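Local coordinates for protein carboxypeptidase A (Helicoverpa armigera, PDB 1JQG) that is a zinc-dependent metallocarboxypeptidase of the M14 family, made as a proenzyme in the insect mid-gut, and probably removes residues from the C-terminal end of peptides, at residues H181-T187 against D304-F308; W344-Y350 against E382-Y386. All blocks are in the same frame, centred on the assembly; numbering follows the deposited sequence.

Contact 1 (H181-T187 against D304-F308). With ZN (zinc ion), chain B.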
ATOM      1  N   HIS A 181      -1.262  -1.403  -4.617  1.00 17.02           N
ATOM      2  CA  HIS A 181      -2.692  -1.285  -4.780  1.00 18.65           C
ATOM      3  C   HIS A 181      -2.966   0.164  -5.189  1.00 23.16           C
ATOM      4  O   HIS A 181      -3.007   1.134  -4.400  1.00 25.21           O
ATOM      5  CB  HIS A 181      -3.404  -1.634  -3.488  1.00 18.25           C
ATOM      6  CG  HIS A 181      -3.467  -3.091  -3.205  1.00 16.13           C
ATOM      7  ND1 HIS A 181      -3.471  -3.670  -2.001  1.00 18.26           N
ATOM      8  CD2 HIS A 181      -3.542  -4.201  -3.979  1.00 19.04           C
ATOM      9  CE1 HIS A 181      -3.541  -4.949  -1.867  1.00 13.30           C
ATOM     10  NE2 HIS A 181      -3.585  -5.300  -3.146  1.00 20.70           N
ATOM     11  N   CYS A 182      -3.161   0.383  -6.483  1.00 22.26           N
ATOM     12  CA  CYS A 182      -3.288   1.686  -7.079  1.00 15.36           C
ATOM     13  C   CYS A 182      -4.262   2.664  -6.504  1.00 14.60           C
ATOM     14  O   CYS A 182      -4.058   3.875  -6.661  1.00 18.22           O
ATOM     15  CB  CYS A 182      -3.494   1.389  -8.550  1.00 21.41           C
ATOM     16  SG  CYS A 182      -4.817   0.279  -9.007  1.00 16.72           S
ATOM     17  N   ARG A 183      -5.276   2.255  -5.781  1.00 16.92           N
ATOM     18  CA  ARG A 183      -6.272   3.158  -5.206  1.00 15.95           C
ATOM     19  C   ARG A 183      -5.819   3.770  -3.885  1.00 19.58           C
ATOM     20  O   ARG A 183      -6.437   4.712  -3.367  1.00 21.14           O
ATOM     21  CB  ARG A 183      -7.606   2.497  -4.932  1.00 16.54           C
ATOM     22  CG  ARG A 183      -7.620   1.351  -3.959  1.00 15.10           C
ATOM     23  CD  ARG A 183      -8.969   0.650  -3.929  1.00 19.76           C
ATOM     24  NE  ARG A 183      -9.087  -0.283  -2.797  1.00 18.63           N
ATOM     25  CZ  ARG A 183     -10.127  -1.102  -2.670  1.00 14.88           C
ATOM     26  NH1 ARG A 183     -11.123  -1.083  -3.537  1.00 16.11           N
ATOM     27  NH2 ARG A 183     -10.263  -1.916  -1.653  1.00 20.26           N
ATOM     28  N   GLU A 184      -4.729   3.226  -3.324  1.00 16.95           N
ATOM     29  CA  GLU A 184      -4.197   3.780  -2.084  1.00 17.74           C
ATOM     30  C   GLU A 184      -3.263   4.967  -2.318  1.00 18.53           C
ATOM     31  O   GLU A 184      -2.045   4.841  -2.167  1.00 18.25           O
ATOM     32  CB  GLU A 184      -3.484   2.682  -1.300  1.00 15.67           C
ATOM     33  CG  GLU A 184      -4.355   1.492  -1.070  1.00 18.41           C
ATOM     34  CD  GLU A 184      -3.575   0.307  -0.557  1.00 18.66           C
ATOM     35  OE1 GLU A 184      -4.406  -0.615  -0.339  1.00 15.08           O
ATOM     36  OE2 GLU A 184      -2.365   0.405  -0.461  1.00 17.79           O
ATOM     37  N   TRP A 185      -3.838   6.104  -2.723  1.00 18.63           N
ATOM     38  CA  TRP A 185      -3.118   7.278  -3.148  1.00 16.93           C
ATOM     39  C   TRP A 185      -2.258   7.924  -2.105  1.00 16.41           C
ATOM     40  O   TRP A 185      -1.161   8.393  -2.359  1.00 17.10           O
ATOM     41  CB  TRP A 185      -4.080   8.351  -3.702  1.00 16.13           C
ATOM     42  CG  TRP A 185      -4.643   8.007  -5.049  1.00 19.29           C
ATOM     43  CD1 TRP A 185      -4.526   6.828  -5.735  1.00 18.43           C
ATOM     44  CD2 TRP A 185      -5.432   8.872  -5.884  1.00 21.68           C
ATOM     45  NE1 TRP A 185      -5.201   6.918  -6.945  1.00 18.84           N
ATOM     46  CE2 TRP A 185      -5.768   8.150  -7.046  1.00 15.29           C
ATOM     47  CE3 TRP A 185      -5.897  10.196  -5.740  1.00 19.92           C
ATOM     48  CZ2 TRP A 185      -6.530   8.712  -8.057  1.00 19.88           C
ATOM     49  CZ3 TRP A 185      -6.659  10.740  -6.765  1.00 13.48           C
ATOM     50  CH2 TRP A 185      -6.969  10.000  -7.901  1.00 14.10           C
ATOM     51  N   VAL A 186      -2.655   7.858  -0.849  1.00 20.18           N
ATOM     52  CA  VAL A 186      -1.901   8.411   0.259  1.00 22.83           C
ATOM     53  C   VAL A 186      -0.551   7.722   0.492  1.00 22.39           C
ATOM     54  O   VAL A 186       0.267   8.238   1.256  1.00 21.20           O
ATOM     55  CB  VAL A 186      -2.769   8.427   1.537  1.00 26.71           C
ATOM     56  CG1 VAL A 186      -2.948   7.071   2.217  1.00 22.72           C
ATOM     57  CG2 VAL A 186      -2.203   9.445   2.528  1.00 27.19           C
ATOM     58  N   THR A 187      -0.261   6.595  -0.181  1.00 18.74           N
ATOM     59  CA  THR A 187       0.998   5.900  -0.023  1.00 15.72           C
ATOM     60  C   THR A 187       2.145   6.569  -0.771  1.00 18.32           C
ATOM     61  O   THR A 187       3.332   6.422  -0.335  1.00 17.32           O
ATOM     62  CB  THR A 187       0.928   4.426  -0.434  1.00 14.70           C
ATOM     63  OG1 THR A 187       0.629   4.287  -1.827  1.00 17.74           O
ATOM     64  CG2 THR A 187      -0.113   3.726   0.424  1.00 24.69           C
ATOM     65  N   ASP A 304       6.549  -2.435   2.552  1.00 19.62           N
ATOM     66  CA  ASP A 304       5.478  -2.352   1.555  1.00 18.90           C
ATOM     67  C   ASP A 304       4.411  -1.426   2.125  1.00 17.15           C
ATOM     68  O   ASP A 304       3.642  -1.831   3.014  1.00 19.19           O
ATOM     69  CB  ASP A 304       4.915  -3.754   1.285  1.00 17.23           C
ATOM     70  CG  ASP A 304       3.922  -3.783   0.145  1.00 16.42           C
ATOM     71  OD1 ASP A 304       3.806  -2.811  -0.623  1.00 17.24           O
ATOM     72  OD2 ASP A 304       3.227  -4.819   0.006  1.00 21.07           O
ATOM     73  N   ILE A 305       4.385  -0.201   1.635  1.00 16.93           N
ATOM     74  CA  ILE A 305       3.490   0.822   2.149  1.00 20.99           C
ATOM     75  C   ILE A 305       2.106   0.778   1.535  1.00 20.66           C
ATOM     76  O   ILE A 305       1.895   1.130   0.376  1.00 22.91           O
ATOM     77  CB  ILE A 305       4.117   2.244   2.037  1.00 21.92           C
ATOM     78  CG1 ILE A 305       5.468   2.221   2.813  1.00 15.40           C
ATOM     79  CG2 ILE A 305       3.231   3.325   2.628  1.00 10.70           C
ATOM     80  CD1 ILE A 305       6.282   3.493   2.717  1.00 26.74           C
ATOM     81  N   HIS A 306       1.119   0.472   2.367  1.00 18.54           N
ATOM     82  CA  HIS A 306      -0.267   0.475   1.976  1.00 21.03           C
ATOM     83  C   HIS A 306      -1.063   1.492   2.815  1.00 24.79           C
ATOM     84  O   HIS A 306      -0.609   2.190   3.684  1.00 24.27           O
ATOM     85  CB  HIS A 306      -0.926  -0.908   2.208  1.00 11.96           C
ATOM     86  CG  HIS A 306      -0.366  -1.971   1.324  1.00 19.42           C
ATOM     87  ND1 HIS A 306      -0.974  -2.425   0.205  1.00 18.03           N
ATOM     88  CD2 HIS A 306       0.778  -2.707   1.316  1.00 15.67           C
ATOM     89  CE1 HIS A 306      -0.399  -3.369  -0.445  1.00 15.06           C
ATOM     90  NE2 HIS A 306       0.724  -3.541   0.225  1.00 20.71           N
ATOM     91  N   SER A 307      -2.323   1.581   2.422  1.00 29.06           N
ATOM     92  CA  SER A 307      -3.353   2.328   3.001  1.00 27.22           C
ATOM     93  C   SER A 307      -4.741   1.610   2.893  1.00 29.86           C
ATOM     94  O   SER A 307      -4.872   0.721   2.050  1.00 28.15           O
ATOM     95  CB  SER A 307      -3.648   3.750   2.505  1.00 30.49           C
ATOM     96  OG  SER A 307      -4.403   3.755   1.301  1.00 28.44           O
ATOM     97  N   PHE A 308      -5.445   1.099   3.893  1.00 25.48           N
ATOM     98  CA  PHE A 308      -5.804   1.999   4.977  1.00 26.60           C
ATOM     99  C   PHE A 308      -5.904   1.315   6.339  1.00 27.82           C
ATOM    100  O   PHE A 308      -6.299   0.106   6.333  1.00 23.70           O
ATOM    101  CB  PHE A 308      -6.826   3.105   4.718  1.00 29.87           C
ATOM    102  CG  PHE A 308      -8.227   2.601   4.836  1.00 33.80           C
ATOM    103  CD1 PHE A 308      -8.834   2.609   6.083  1.00 31.17           C
ATOM    104  CD2 PHE A 308      -8.952   2.106   3.771  1.00 33.05           C
ATOM    105  CE1 PHE A 308     -10.119   2.148   6.270  1.00 29.87           C
ATOM    106  CE2 PHE A 308     -10.233   1.638   3.943  1.00 32.44           C
ATOM    107  CZ  PHE A 308     -10.831   1.662   5.190  1.00 29.46           C
TER
HETATM  108 ZN    ZN B 413      -3.317  -2.566  -0.057  1.00 25.88          ZN
HETATM  109  O   HOH W   1      -4.336  -3.855   1.753  1.00 17.20           O
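His181 and His306 reach one zinc ion from the two segments, His181 ND1 binding it at 2.2 Å and His306 ND1 at 2.4 Å. Their rings are inclined at 65°, and imidazole suits the task because ND1 can bind the metal while the NE2-H is held by a carboxylate: Asp252 accepts from NE2 of His181, and Asp304 OD2 from NE2 of His306 at 2.8 Å, close to that ring's plane. Glu184, three residues after His181 in the HxxE zinc motif of this family, completes the protein ligands. Its CG lies anti to its carbonyl carbon (chi1 -54°) and the chain runs out extended, carrying OE1 to the zinc at 2.3 Å; a water is the fourth ligand. The other oxygen, OE2, receives the backbone N of Ser307 at 3.1 Å from well above the carboxylate plane, so metal and peptide together restrain the group's rotation. Val186 lays CG1 against Ser307 CB at 3.4 Å. Thr187 plays two roles: OG1 donates to Glu184 O at 2.8 Å, and CG2 packs on Ile305 O at 3.3 Å. A glycine here would probably leave Glu184 O with one donor fewer and open a gap beside Ile305. This largely buried site lies where the loop between strand 173-178 and helix 187-200 packs against strand 299-307, which is flanked in the mixed sheet by strands 173-178 and 377-383.

Contact 2 (W344-Y350 against E382-Y386); sequences WSSNKDY and ELPAY
Trp344 sets the edge of its indole against the ring of Tyr386, CD1 lying 3.6 Å from Tyr386 CE2, with the planes inclined at 62°. This contact belongs to the alpha/beta fold of the M14 zinc carboxypeptidases and joins the loop before strand 351-354 to the chain leaving strand 377-383. A type I turn from Trp344 to Asn347, closed by Asn347 N to Trp344 O, brings both side chains to the same tyrosine. The Asn347 amide stands nearly perpendicular to that ring, OD1 being 4.1 Å from Tyr386 CD2. The tyrosine extends toward the turn because its CG is anti to the backbone N (chi1 -179°), and it also stacks on Phe401. Flat groups suit this partly exposed end, since the tyrosine can take the indole edge, the amide and Phe401 around one ring. Further in, Tyr350 crosses Pro384 at about a right angle, with CE1 3.9 Å from Pro384 CG; the rigid proline ring gives the phenol a firm apolar neighbour. Ala336 and Ile339 of helix 325-340 also touch Tyr350. Glu382, predicted to be the catalytic proton donor/acceptor, joins through its backbone while its carboxylate leads away toward the zinc site. The phenol OH of Tyr350 ends 3.4 Å from Pro384 CD and 3.6 Å from Leu383 CD2.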
ATOM      1  N   TRP A 344      -1.640  13.395  14.257  1.00 42.08           N
ATOM      2  CA  TRP A 344      -2.725  14.364  14.354  1.00 42.42           C
ATOM      3  C   TRP A 344      -3.614  13.913  15.515  1.00 46.01           C
ATOM      4  O   TRP A 344      -3.872  12.701  15.633  1.00 45.98           O
ATOM      5  CB  TRP A 344      -3.524  14.368  13.068  1.00 49.40           C
ATOM      6  CG  TRP A 344      -3.181  15.369  12.015  1.00 50.12           C
ATOM      7  CD1 TRP A 344      -3.892  15.628  10.873  1.00 52.89           C
ATOM      8  CD2 TRP A 344      -2.076  16.275  12.002  1.00 49.62           C
ATOM      9  NE1 TRP A 344      -3.270  16.621  10.150  1.00 52.56           N
ATOM     10  CE2 TRP A 344      -2.152  17.028  10.825  1.00 48.07           C
ATOM     11  CE3 TRP A 344      -0.995  16.488  12.861  1.00 50.58           C
ATOM     12  CZ2 TRP A 344      -1.207  17.990  10.468  1.00 47.69           C
ATOM     13  CZ3 TRP A 344      -0.057  17.423  12.525  1.00 47.47           C
ATOM     14  CH2 TRP A 344      -0.173  18.158  11.332  1.00 52.35           C
ATOM     15  N   SER A 345      -4.084  14.856  16.319  1.00 45.83           N
ATOM     16  CA  SER A 345      -4.948  14.578  17.450  1.00 46.86           C
ATOM     17  C   SER A 345      -6.206  13.846  17.009  1.00 47.08           C
ATOM     18  O   SER A 345      -6.709  12.979  17.708  1.00 51.74           O
ATOM     19  CB  SER A 345      -5.293  15.863  18.203  1.00 48.10           C
ATOM     20  OG  SER A 345      -6.215  16.708  17.541  1.00 57.00           O
ATOM     21  N   SER A 346      -6.701  14.136  15.817  1.00 45.82           N
ATOM     22  CA  SER A 346      -7.873  13.497  15.251  1.00 48.87           C
ATOM     23  C   SER A 346      -7.662  12.020  14.951  1.00 50.78           C
ATOM     24  O   SER A 346      -8.582  11.211  14.934  1.00 52.17           O
ATOM     25  CB  SER A 346      -8.240  14.189  13.920  1.00 51.56           C
ATOM     26  OG  SER A 346      -9.584  13.839  13.566  1.00 63.73           O
ATOM     27  N   ASN A 347      -6.438  11.627  14.601  1.00 52.23           N
ATOM     28  CA  ASN A 347      -6.089  10.273  14.235  1.00 46.35           C
ATOM     29  C   ASN A 347      -5.730   9.383  15.419  1.00 41.89           C
ATOM     30  O   ASN A 347      -5.367   9.838  16.496  1.00 42.44           O
ATOM     31  CB  ASN A 347      -4.912  10.289  13.254  1.00 46.45           C
ATOM     32  CG  ASN A 347      -5.270  10.975  11.951  1.00 47.16           C
ATOM     33  OD1 ASN A 347      -6.433  10.901  11.581  1.00 49.51           O
ATOM     34  ND2 ASN A 347      -4.293  11.607  11.316  1.00 53.47           N
ATOM     35  N   LYS A 348      -5.860   8.072  15.212  1.00 36.89           N
ATOM     36  CA  LYS A 348      -5.613   7.087  16.256  1.00 37.87           C
ATOM     37  C   LYS A 348      -4.214   6.484  16.278  1.00 33.80           C
ATOM     38  O   LYS A 348      -3.409   6.796  15.406  1.00 29.20           O
ATOM     39  CB  LYS A 348      -6.620   5.931  16.174  1.00 38.35           C
ATOM     40  CG  LYS A 348      -6.502   5.104  14.903  1.00 44.61           C
ATOM     41  CD  LYS A 348      -7.699   4.159  14.764  1.00 40.51           C
ATOM     42  CE  LYS A 348      -7.589   3.321  13.510  1.00 40.96           C
ATOM     43  NZ  LYS A 348      -8.797   2.470  13.308  1.00 47.56           N
ATOM     44  N   ASP A 349      -3.891   5.807  17.389  1.00 32.94           N
ATOM     45  CA  ASP A 349      -2.531   5.252  17.552  1.00 33.57           C
ATOM     46  C   ASP A 349      -2.294   4.027  16.680  1.00 31.41           C
ATOM     47  O   ASP A 349      -3.220   3.302  16.327  1.00 35.38           O
ATOM     48  CB  ASP A 349      -2.278   4.878  19.002  1.00 38.95           C
ATOM     49  CG  ASP A 349      -2.198   6.064  19.942  1.00 44.67           C
ATOM     50  OD1 ASP A 349      -2.819   5.956  21.030  1.00 49.05           O
ATOM     51  OD2 ASP A 349      -1.529   7.064  19.601  1.00 42.57           O
ATOM     52  N   TYR A 350      -1.039   3.785  16.345  1.00 28.05           N
ATOM     53  CA  TYR A 350      -0.689   2.649  15.492  1.00 26.19           C
ATOM     54  C   TYR A 350      -0.800   1.309  16.195  1.00 24.73           C
ATOM     55  O   TYR A 350      -0.362   1.173  17.324  1.00 26.50           O
ATOM     56  CB  TYR A 350       0.721   2.832  14.906  1.00 22.41           C
ATOM     57  CG  TYR A 350       0.728   3.309  13.475  1.00 16.77           C
ATOM     58  CD1 TYR A 350       0.401   4.606  13.127  1.00 15.35           C
ATOM     59  CD2 TYR A 350       1.073   2.414  12.473  1.00 16.32           C
ATOM     60  CE1 TYR A 350       0.423   5.030  11.794  1.00 19.01           C
ATOM     61  CE2 TYR A 350       1.091   2.824  11.136  1.00 20.48           C
ATOM     62  CZ  TYR A 350       0.775   4.123  10.814  1.00 21.36           C
ATOM     63  OH  TYR A 350       0.797   4.505   9.510  1.00 28.38           O
ATOM     64  N   GLU A 382       0.285   0.199   6.919  1.00 22.20           N
ATOM     65  CA  GLU A 382      -1.092   0.576   6.643  1.00 21.97           C
ATOM     66  C   GLU A 382      -1.239   1.996   7.164  1.00 19.44           C
ATOM     67  O   GLU A 382      -1.460   2.108   8.352  1.00 25.32           O
ATOM     68  CB  GLU A 382      -2.088  -0.370   7.314  1.00 26.26           C
ATOM     69  CG  GLU A 382      -2.031  -1.812   6.809  1.00 32.46           C
ATOM     70  CD  GLU A 382      -2.618  -1.949   5.405  1.00 39.25           C
ATOM     71  OE1 GLU A 382      -3.462  -1.096   5.070  1.00 37.91           O
ATOM     72  OE2 GLU A 382      -2.259  -2.879   4.640  1.00 42.05           O
ATOM     73  N   LEU A 383      -1.075   2.987   6.327  1.00 19.23           N
ATOM     74  CA  LEU A 383      -1.245   4.382   6.655  1.00 21.03           C
ATOM     75  C   LEU A 383      -2.645   4.778   7.123  1.00 17.89           C
ATOM     76  O   LEU A 383      -3.584   4.051   6.909  1.00 17.28           O
ATOM     77  CB  LEU A 383      -0.921   5.232   5.399  1.00 20.79           C
ATOM     78  CG  LEU A 383       0.518   5.125   4.899  1.00 21.64           C
ATOM     79  CD1 LEU A 383       0.807   6.261   3.904  1.00 25.38           C
ATOM     80  CD2 LEU A 383       1.474   5.118   6.064  1.00 14.62           C
ATOM     81  N   PRO A 384      -2.750   5.834   7.904  1.00 20.14           N
ATOM     82  CA  PRO A 384      -3.973   6.281   8.529  1.00 18.73           C
ATOM     83  C   PRO A 384      -4.980   6.709   7.487  1.00 23.96           C
ATOM     84  O   PRO A 384      -4.690   7.346   6.467  1.00 27.78           O
ATOM     85  CB  PRO A 384      -3.534   7.469   9.409  1.00 14.94           C
ATOM     86  CG  PRO A 384      -2.084   7.238   9.690  1.00 17.74           C
ATOM     87  CD  PRO A 384      -1.573   6.630   8.425  1.00 19.93           C
ATOM     88  N   ALA A 385      -6.250   6.432   7.749  1.00 24.99           N
ATOM     89  CA  ALA A 385      -7.353   6.947   6.970  1.00 28.43           C
ATOM     90  C   ALA A 385      -7.702   8.313   7.562  1.00 34.39           C
ATOM     91  O   ALA A 385      -8.291   8.354   8.635  1.00 37.16           O
ATOM     92  CB  ALA A 385      -8.543   6.018   7.113  1.00 20.32           C
ATOM     93  N   TYR A 386      -7.355   9.410   6.920  1.00 37.67           N
ATOM     94  CA  TYR A 386      -7.695  10.732   7.378  1.00 44.42           C
ATOM     95  C   TYR A 386      -9.163  11.115   7.160  1.00 46.35           C
ATOM     96  O   TYR A 386      -9.701  11.088   6.065  1.00 48.80           O
ATOM     97  CB  TYR A 386      -6.776  11.771   6.733  1.00 48.59           C
ATOM     98  CG  TYR A 386      -7.056  13.188   7.189  1.00 54.78           C
ATOM     99  CD1 TYR A 386      -7.697  14.143   6.415  1.00 55.87           C
ATOM    100  CD2 TYR A 386      -6.647  13.555   8.467  1.00 58.19           C
ATOM    101  CE1 TYR A 386      -7.916  15.423   6.881  1.00 56.56           C
ATOM    102  CE2 TYR A 386      -6.859  14.840   8.945  1.00 58.48           C
ATOM    103  CZ  TYR A 386      -7.496  15.762   8.145  1.00 58.12           C
ATOM    104  OH  TYR A 386      -7.728  17.047   8.574  1.00 59.59           O
TER

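In the fold
From the N terminus, the chain passes the activation peptide before entering the catalytic part. Contact 1 then closes a loop of 116 residues, bringing strand 299-307 back to the turn that follows strand 173-178. Contact 2 opens only afterwards and closes a shorter one of 31 residues, from the loop after helix 325-340 to the end of strand 377-383. The two are therefore in series, neither nested nor crossed, with centres about 14 Å apart. Strands 299-307 and 377-383 are parallel neighbours in the mixed sheet and join the contacts directly: His306 O lies 2.8 Å from Leu383 N, a probable hydrogen bond. Glu382 thereby comes beside the zinc ligand His306.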